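Local coordinates for protein probable benzoylformate decarboxylase (Rhodococcus jostii, PDB 7ORX) that binds thiamine diphosphate and belongs to the large family of thiamine diphosphate-dependent enzymes, assembling as four copies of the chain, at residues Gln360-Val365 and Ser383-Ser388; Ala367-Asp372 and Thr508-Ala513; Ala5-Val10 and Asp137-Ile142. All coordinates share one frame; numbering follows the deposited sequence.

Interaction 1 (Gln360-Val365 and Ser383-Ser388)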
loop_
_atom_site.group_PDB
_atom_site.type_symbol
_atom_site.label_atom_id
_atom_site.label_comp_id
_atom_site.label_asym_id
_atom_site.label_seq_id
_atom_site.Cartn_x
_atom_site.Cartn_y
_atom_site.Cartn_z
ATOM N N GLN C 360 5.271 47.678 0.841
ATOM C CA GLN C 360 4.492 48.846 0.347
ATOM C C GLN C 360 3.248 48.360 -0.378
ATOM O O GLN C 360 2.187 48.985 -0.228
ATOM C CB GLN C 360 5.309 49.727 -0.593
ATOM C CG GLN C 360 4.600 51.039 -0.881
ATOM C CD GLN C 360 5.285 51.832 -1.967
ATOM O OE1 GLN C 360 5.056 53.033 -2.114
ATOM N NE2 GLN C 360 6.110 51.159 -2.760
ATOM N N LEU C 361 3.373 47.306 -1.170
ATOM C CA LEU C 361 2.204 46.742 -1.880
ATOM C C LEU C 361 1.148 46.344 -0.855
ATOM O O LEU C 361 -0.012 46.623 -1.080
ATOM C CB LEU C 361 2.626 45.547 -2.730
ATOM C CG LEU C 361 1.487 44.912 -3.500
ATOM C CD1 LEU C 361 0.770 45.924 -4.371
ATOM C CD2 LEU C 361 1.984 43.756 -4.343
ATOM N N PHE C 362 1.536 45.732 0.253
ATOM C CA PHE C 362 0.572 45.269 1.274
ATOM C C PHE C 362 -0.029 46.470 1.998
ATOM O O PHE C 362 -1.213 46.461 2.319
ATOM C CB PHE C 362 1.193 44.209 2.183
ATOM C CG PHE C 362 1.551 42.914 1.492
ATOM C CD1 PHE C 362 0.823 42.433 0.430
ATOM C CD2 PHE C 362 2.644 42.177 1.901
ATOM C CE1 PHE C 362 1.199 41.276 -0.234
ATOM C CE2 PHE C 362 3.002 41.008 1.257
ATOM C CZ PHE C 362 2.274 40.556 0.186
ATOM N N ALA C 363 0.719 47.531 2.202
ATOM C CA ALA C 363 0.194 48.766 2.835
ATOM C C ALA C 363 -0.830 49.423 1.913
ATOM O O ALA C 363 -1.860 49.845 2.419
ATOM C CB ALA C 363 1.321 49.689 3.195
ATOM N N LEU C 364 -0.566 49.491 0.607
ATOM C CA LEU C 364 -1.568 49.919 -0.415
ATOM C C LEU C 364 -2.768 48.957 -0.368
ATOM O O LEU C 364 -3.899 49.429 -0.382
ATOM C CB LEU C 364 -0.929 49.943 -1.804
ATOM C CG LEU C 364 -0.306 51.270 -2.227
ATOM C CD1 LEU C 364 0.056 52.176 -1.039
ATOM C CD2 LEU C 364 0.928 50.999 -3.101
ATOM N N VAL C 365 -2.561 47.648 -0.286
ATOM C CA VAL C 365 -3.724 46.730 -0.217
ATOM C C VAL C 365 -4.507 47.010 1.079
ATOM O O VAL C 365 -5.723 47.033 1.022
ATOM C CB VAL C 365 -3.281 45.262 -0.334
ATOM C CG1 VAL C 365 -4.386 44.298 0.055
ATOM C CG2 VAL C 365 -2.744 44.971 -1.739
ATOM N N SER C 383 6.393 36.857 3.405
ATOM C CA SER C 383 5.613 36.555 4.628
ATOM C C SER C 383 5.782 37.652 5.698
ATOM O O SER C 383 4.793 38.176 6.176
ATOM C CB SER C 383 5.958 35.212 5.132
ATOM O OG SER C 383 4.733 34.597 5.435
ATOM N N ASP C 384 7.007 37.967 6.097
ATOM C CA ASP C 384 7.335 39.017 7.107
ATOM C C ASP C 384 6.633 40.337 6.731
ATOM O O ASP C 384 6.046 40.985 7.635
ATOM C CB ASP C 384 8.853 39.176 7.236
ATOM C CG ASP C 384 9.517 38.133 8.128
ATOM O OD1 ASP C 384 8.801 37.240 8.633
ATOM O OD2 ASP C 384 10.761 38.222 8.332
ATOM N N ALA C 385 6.657 40.706 5.448
ATOM C CA ALA C 385 5.975 41.899 4.896
ATOM C C ALA C 385 4.462 41.811 5.138
ATOM O O ALA C 385 3.880 42.759 5.648
ATOM C CB ALA C 385 6.283 42.010 3.428
ATOM N N PHE C 386 3.829 40.711 4.773
ATOM C CA PHE C 386 2.363 40.547 4.930
ATOM C C PHE C 386 1.966 40.816 6.396
ATOM O O PHE C 386 1.065 41.599 6.673
ATOM C CB PHE C 386 1.966 39.149 4.432
ATOM C CG PHE C 386 0.492 38.913 4.464
ATOM C CD1 PHE C 386 -0.138 38.538 5.615
ATOM C CD2 PHE C 386 -0.270 39.185 3.357
ATOM C CE1 PHE C 386 -1.513 38.406 5.665
ATOM C CE2 PHE C 386 -1.647 39.071 3.395
ATOM C CZ PHE C 386 -2.262 38.678 4.559
ATOM N N TRP C 387 2.640 40.184 7.346
ATOM C CA TRP C 387 2.165 40.146 8.751
ATOM C C TRP C 387 2.428 41.487 9.432
ATOM O O TRP C 387 1.685 41.872 10.358
ATOM C CB TRP C 387 2.790 38.953 9.473
ATOM C CG TRP C 387 2.219 37.668 8.966
ATOM C CD1 TRP C 387 2.833 36.708 8.218
ATOM C CD2 TRP C 387 0.865 37.234 9.135
ATOM N NE1 TRP C 387 1.961 35.690 7.940
ATOM C CE2 TRP C 387 0.748 35.992 8.483
ATOM C CE3 TRP C 387 -0.234 37.747 9.832
ATOM C CZ2 TRP C 387 -0.432 35.276 8.486
ATOM C CZ3 TRP C 387 -1.399 37.028 9.847
ATOM C CH2 TRP C 387 -1.491 35.810 9.179
ATOM N N SER C 388 3.436 42.194 8.965
ATOM C CA SER C 388 3.869 43.481 9.568
ATOM C C SER C 388 2.978 44.603 9.029
ATOM O O SER C 388 3.059 45.719 9.525
ATOM C CB SER C 388 5.338 43.730 9.302
ATOM O OG SER C 388 5.524 44.130 7.959
#

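Interaction 2 (Ala367-Asp372 and Thr508-Ala513)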
loop_
_atom_site.group_PDB
_atom_site.type_symbol
_atom_site.label_atom_id
_atom_site.label_comp_id
_atom_site.label_asym_id
_atom_site.label_seq_id
_atom_site.Cartn_x
_atom_site.Cartn_y
_atom_site.Cartn_z
ATOM N N ALA C 367 -4.936 49.841 2.724
ATOM C CA ALA C 367 -5.633 51.136 2.549
ATOM C C ALA C 367 -6.789 51.026 1.548
ATOM O O ALA C 367 -7.756 51.757 1.710
ATOM C CB ALA C 367 -4.632 52.161 2.103
ATOM N N GLY C 368 -6.693 50.178 0.524
ATOM C CA GLY C 368 -7.704 50.063 -0.555
ATOM C C GLY C 368 -8.782 49.044 -0.258
ATOM O O GLY C 368 -9.847 49.187 -0.777
ATOM N N ALA C 369 -8.504 48.008 0.520
ATOM C CA ALA C 369 -9.308 46.768 0.548
ATOM C C ALA C 369 -10.364 46.909 1.618
ATOM O O ALA C 369 -10.099 47.486 2.657
ATOM C CB ALA C 369 -8.462 45.557 0.843
ATOM N N PRO C 370 -11.553 46.300 1.428
ATOM C CA PRO C 370 -12.583 46.323 2.467
ATOM C C PRO C 370 -12.112 45.738 3.806
ATOM O O PRO C 370 -11.304 44.825 3.801
ATOM C CB PRO C 370 -13.697 45.473 1.881
ATOM C CG PRO C 370 -13.466 45.504 0.388
ATOM C CD PRO C 370 -11.969 45.609 0.198
ATOM N N ASP C 371 -12.650 46.278 4.915
ATOM C CA ASP C 371 -12.510 45.814 6.325
ATOM C C ASP C 371 -12.487 44.267 6.399
ATOM O O ASP C 371 -11.781 43.704 7.244
ATOM C CB ASP C 371 -13.697 46.419 7.097
ATOM C CG ASP C 371 -13.643 46.449 8.613
ATOM O OD1 ASP C 371 -12.737 47.191 9.148
ATOM O OD2 ASP C 371 -14.553 45.789 9.256
ATOM N N ASP C 372 -13.257 43.587 5.550
ATOM C CA ASP C 372 -13.614 42.158 5.713
ATOM C C ASP C 372 -13.164 41.359 4.492
ATOM O O ASP C 372 -13.727 40.281 4.251
ATOM C CB ASP C 372 -15.125 42.006 5.932
ATOM C CG ASP C 372 -16.019 42.457 4.765
ATOM O OD1 ASP C 372 -15.502 43.060 3.782
ATOM O OD2 ASP C 372 -17.233 42.186 4.822
ATOM N N THR C 508 -4.937 52.833 -8.306
ATOM C CA THR C 508 -5.966 53.047 -9.369
ATOM C C THR C 508 -6.526 51.689 -9.814
ATOM O O THR C 508 -7.750 51.508 -9.705
ATOM C CB THR C 508 -5.398 53.842 -10.552
ATOM O OG1 THR C 508 -5.098 55.164 -10.090
ATOM C CG2 THR C 508 -6.338 53.931 -11.737
ATOM N N ALA C 509 -5.666 50.790 -10.317
ATOM C CA ALA C 509 -6.036 49.459 -10.858
ATOM C C ALA C 509 -6.813 48.675 -9.792
ATOM O O ALA C 509 -7.805 48.030 -10.154
ATOM C CB ALA C 509 -4.799 48.733 -11.353
ATOM N N PHE C 510 -6.383 48.764 -8.539
ATOM C CA PHE C 510 -6.988 48.066 -7.381
ATOM C C PHE C 510 -8.364 48.651 -7.082
ATOM O O PHE C 510 -9.284 47.846 -6.940
ATOM C CB PHE C 510 -6.074 48.140 -6.158
ATOM C CG PHE C 510 -6.460 47.271 -4.988
ATOM C CD1 PHE C 510 -6.733 45.923 -5.150
ATOM C CD2 PHE C 510 -6.514 47.802 -3.715
ATOM C CE1 PHE C 510 -7.081 45.128 -4.065
ATOM C CE2 PHE C 510 -6.880 47.020 -2.641
ATOM C CZ PHE C 510 -7.161 45.682 -2.813
ATOM N N LYS C 511 -8.506 49.970 -6.968
ATOM C CA LYS C 511 -9.797 50.650 -6.675
ATOM C C LYS C 511 -10.826 50.186 -7.706
ATOM O O LYS C 511 -12.003 49.930 -7.331
ATOM C CB LYS C 511 -9.658 52.172 -6.760
ATOM C CG LYS C 511 -10.567 52.974 -5.846
ATOM C CD LYS C 511 -11.871 53.384 -6.479
ATOM C CE LYS C 511 -11.730 54.581 -7.378
ATOM N NZ LYS C 511 -11.677 55.801 -6.549
ATOM N N SER C 512 -10.360 50.048 -8.944
ATOM C CA SER C 512 -11.133 49.658 -10.142
ATOM C C SER C 512 -11.539 48.193 -10.048
ATOM O O SER C 512 -12.749 47.915 -10.170
ATOM C CB SER C 512 -10.294 49.894 -11.362
ATOM O OG SER C 512 -11.067 49.716 -12.538
ATOM N N ALA C 513 -10.560 47.301 -9.856
ATOM C CA ALA C 513 -10.732 45.835 -9.654
ATOM C C ALA C 513 -11.756 45.545 -8.554
ATOM O O ALA C 513 -12.535 44.656 -8.772
ATOM C CB ALA C 513 -9.417 45.178 -9.328
#

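Interaction 3 (Ala5-Val10 and Asp137-Ile142)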
loop_
_atom_site.group_PDB
_atom_site.type_symbol
_atom_site.label_atom_id
_atom_site.label_comp_id
_atom_site.label_asym_id
_atom_site.label_seq_id
_atom_site.Cartn_x
_atom_site.Cartn_y
_atom_site.Cartn_z
ATOM N N ALA C 5 -35.460 2.251 -7.469
ATOM C CA ALA C 5 -34.618 3.463 -7.631
ATOM C C ALA C 5 -33.246 2.995 -8.124
ATOM O O ALA C 5 -32.879 1.885 -7.709
ATOM C CB ALA C 5 -34.516 4.181 -6.300
ATOM N N THR C 6 -32.490 3.787 -8.899
ATOM C CA THR C 6 -31.107 3.431 -9.331
ATOM C C THR C 6 -30.079 3.976 -8.327
ATOM O O THR C 6 -30.428 4.811 -7.442
ATOM C CB THR C 6 -30.762 3.899 -10.749
ATOM O OG1 THR C 6 -30.838 5.320 -10.759
ATOM C CG2 THR C 6 -31.667 3.327 -11.821
ATOM N N VAL C 7 -28.860 3.474 -8.429
ATOM C CA VAL C 7 -27.750 3.858 -7.522
ATOM C C VAL C 7 -27.511 5.372 -7.681
ATOM O O VAL C 7 -27.269 6.054 -6.678
ATOM C CB VAL C 7 -26.516 2.997 -7.829
ATOM C CG1 VAL C 7 -25.258 3.603 -7.289
ATOM C CG2 VAL C 7 -26.695 1.584 -7.295
ATOM N N SER C 8 -27.612 5.873 -8.907
ATOM C CA SER C 8 -27.568 7.314 -9.270
ATOM C C SER C 8 -28.685 8.086 -8.516
ATOM O O SER C 8 -28.386 9.107 -7.881
ATOM C CB SER C 8 -27.653 7.449 -10.785
ATOM O OG SER C 8 -27.796 8.808 -11.190
ATOM N N GLU C 9 -29.935 7.618 -8.535
ATOM C CA GLU C 9 -31.060 8.385 -7.942
ATOM C C GLU C 9 -30.852 8.493 -6.435
ATOM O O GLU C 9 -31.129 9.559 -5.859
ATOM C CB GLU C 9 -32.395 7.739 -8.277
ATOM C CG GLU C 9 -32.712 7.774 -9.762
ATOM C CD GLU C 9 -33.984 7.050 -10.194
ATOM O OE1 GLU C 9 -34.282 5.930 -9.668
ATOM O OE2 GLU C 9 -34.640 7.575 -11.099
ATOM N N VAL C 10 -30.356 7.433 -5.814
ATOM C CA VAL C 10 -30.217 7.408 -4.336
ATOM C C VAL C 10 -29.010 8.251 -3.932
ATOM O O VAL C 10 -29.082 8.953 -2.895
ATOM C CB VAL C 10 -30.107 5.972 -3.808
ATOM C CG1 VAL C 10 -29.849 5.978 -2.312
ATOM C CG2 VAL C 10 -31.352 5.181 -4.118
ATOM N N ASP C 137 -23.417 -1.369 -3.186
ATOM C CA ASP C 137 -22.754 -0.741 -2.020
ATOM C C ASP C 137 -22.297 0.695 -2.359
ATOM O O ASP C 137 -21.596 1.301 -1.535
ATOM C CB ASP C 137 -21.594 -1.617 -1.560
ATOM C CG ASP C 137 -21.154 -1.336 -0.125
ATOM O OD1 ASP C 137 -22.074 -1.260 0.770
ATOM O OD2 ASP C 137 -19.892 -1.191 0.099
ATOM N N VAL C 138 -22.629 1.244 -3.528
ATOM C CA VAL C 138 -22.095 2.560 -3.892
ATOM C C VAL C 138 -22.728 3.622 -3.004
ATOM O O VAL C 138 -22.012 4.409 -2.401
ATOM C CB VAL C 138 -22.206 2.811 -5.396
ATOM C CG1 VAL C 138 -21.962 4.263 -5.755
ATOM C CG2 VAL C 138 -21.204 1.936 -6.137
ATOM N N PRO C 139 -24.052 3.683 -2.796
ATOM C CA PRO C 139 -24.621 4.689 -1.897
ATOM C C PRO C 139 -24.046 4.664 -0.475
ATOM O O PRO C 139 -23.694 5.672 0.027
ATOM C CB PRO C 139 -26.119 4.356 -1.916
ATOM C CG PRO C 139 -26.322 3.738 -3.278
ATOM C CD PRO C 139 -25.082 2.881 -3.450
ATOM N N ARG C 140 -23.911 3.513 0.153
ATOM C CA ARG C 140 -23.443 3.477 1.578
ATOM C C ARG C 140 -21.960 3.858 1.611
ATOM O O ARG C 140 -21.554 4.577 2.522
ATOM C CB ARG C 140 -23.738 2.115 2.224
ATOM C CG ARG C 140 -23.418 2.035 3.715
ATOM C CD ARG C 140 -23.025 0.614 4.157
ATOM N NE ARG C 140 -21.887 0.231 3.349
ATOM C CZ ARG C 140 -20.622 0.643 3.586
ATOM N NH1 ARG C 140 -20.322 1.313 4.692
ATOM N NH2 ARG C 140 -19.651 0.326 2.741
ATOM N N THR C 141 -21.173 3.398 0.646
ATOM C CA THR C 141 -19.747 3.779 0.533
ATOM C C THR C 141 -19.656 5.320 0.508
ATOM O O THR C 141 -18.808 5.879 1.186
ATOM C CB THR C 141 -19.089 3.125 -0.679
ATOM O OG1 THR C 141 -18.997 1.719 -0.467
ATOM C CG2 THR C 141 -17.692 3.660 -0.932
ATOM N N ILE C 142 -20.514 5.999 -0.245
ATOM C CA ILE C 142 -20.509 7.479 -0.331
ATOM C C ILE C 142 -21.025 8.052 0.981
ATOM O O ILE C 142 -20.422 8.999 1.458
ATOM C CB ILE C 142 -21.267 7.981 -1.564
ATOM C CG1 ILE C 142 -20.626 7.388 -2.819
ATOM C CG2 ILE C 142 -21.272 9.504 -1.627
ATOM C CD1 ILE C 142 -21.186 7.949 -4.081
#

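Interaction 1 (Gln360-Val365 and Ser383-Ser388)
Phe362 and Phe386 meet as a T-shaped aromatic pair, the edge of Phe386 directed at the face of Phe362. The ring planes stand at 73° to each other and the centroids are 5.5 Å apart. Phe386 CD2 leads the approach, sitting over the centre of the Phe362 ring. The edge of Phe362 is used as well: it runs up to the backbone of the other helix, where Phe362 CD2 comes within 3.4 Å of Phe386 N and 3.7 Å of Ala385 C, the carbonyl carbon lying close to the ring plane. Ala385 CB and Phe386 CB add apolar contacts, the former 3.9 Å from Phe362 CD2 and the latter 3.8 Å from Phe362 CE2. No hydrogen bond joins the two segments; the contact is van der Waals packing and the ring pair.

The first torsions set this up. CG of Phe362 is anti to its own carbonyl carbon (chi1 -65°), which carries the ring across to the facing helix, whereas CG of Phe386 lies anti to the backbone N (chi1 -176°), a setting that brings CD2 over the Phe362 face. Phe386 is engaged at both of its delta carbons, for CD1 sits over the centre of the Trp387 ring. Tyr398 then meets the rings of both Phe386 and Trp387.

Around this aromatic cluster, Phe362 also touches Leu456 of strand 452-457 and Phe386 touches Asn377 of strand 374-378, while Leu361 and Leu364 pack on Phe506. Helix 358-368 thus packs against helix 383-389, helix 503-515 and the parallel sheet of the C-terminal domain.

Interaction 2 (Ala367-Asp372 and Thr508-Ala513)
Phe510 lays its ring against Gly368 and Ala369 at the end of helix 358-368, with Ala369 at the ring edge. This is helix-to-helix-end packing within the C-terminal thiamine diphosphate-binding domain, a three-layer alpha/beta fold built on a parallel sheet. Helix 503-515 supplies the aromatic ring; the other partner is the point at which helix 358-368 ends and the chain turns toward strand 374-378.

The orientation of the ring decides what it meets. With chi1 at -170°, which sets CG anti to the main-chain N, the Phe510 ring extends away from its own helix toward Gly368 and Ala369, and the side bearing CD2, CE2 and CZ runs along these two residues. CE2 comes to 3.7 Å from both Gly368 C and Ala369 N. The amide nitrogen lies at the ring edge, near the ring plane. Further back along the same side of the ring, Phe510 CD2 is 4.1 Å from Gly368 CA; with no side chain at the glycine, the ring packs directly against the main chain. Ala369 is the first residue to leave helical geometry, and its methyl group lies at the ring edge and in its plane.

The contact is small and consists of van der Waals packing without hydrogen bonds, with 100 Å² buried over both sides. Beneath, Ala369 and Phe510 both touch Ile426 of strand 425-430, which ties the pair to the sheet, and Phe506 brings a second ring up to Phe510, the two planes at about 20°. The methyl of Ala369 marks the far end of the ring: its CB is 3.9 Å from Phe510 CZ.

Interaction 3 (Ala5-Val10 and Asp137-Ile142)
Val7 and Val138 each hold CG1 anti to the backbone N (chi1 161° and 167°), which places the two CG1 methyls 3.7 Å apart, and the side chains cross at about a right angle. Val7 CG1 is the touching branch, also 3.7 Å from Val138 CB and 3.9 Å from Pro139 CD. One turn on, Val10 CG1 meets Pro139 CB at 4.1 Å. This joins the first turns of helices 7-17 and 138-149 in the alpha/beta fold of the N-terminal domain, through a buried, purely apolar interface.

Each helix start carries polar bonds of its own. Thr6 and Glu9 form a capping box: Thr6 N donates to Glu9 OE1, and Glu9 N returns a weak bond to Thr6 OG1. On the other helix, Arg140 makes a side-on salt bridge to the carboxylate of Asp137, with NE on OD1 and NH2 on OD2, and its NH1 reaches Arg310 O of a third subunit, linking this helix start to the assembly.

Trp166 also packs against Val7, and Leu177 of helix 175-179 against Pro139. Finally, the Asp137 carbonyl O takes two bonds from opposite faces of its plane, one from Thr141 N at 3.1 Å and one from Thr141 OG1 at 2.8 Å.

In the fold
Interactions 1 and 2 share helix 358-368 and lie about 14 Å apart between centres; they touch where Val365 O of the first meets Phe510 CE2 of the second at 3.8 Å. Interaction 1 comes near the cofactor without contacting it: the Phe362 side chain is about 8 Å from a bound thiamine diphosphate and about 11 Å from the sodium ion held by Asp431, Asn458 and Thr460. Interaction 3 belongs to the N-terminal domain, its centre about 49 Å from that of interaction 1, on the opposite side of the chain's centre, and about 47 Å from that of interaction 2. The N- and C-terminal domains both contribute residues to thiamine diphosphate pockets.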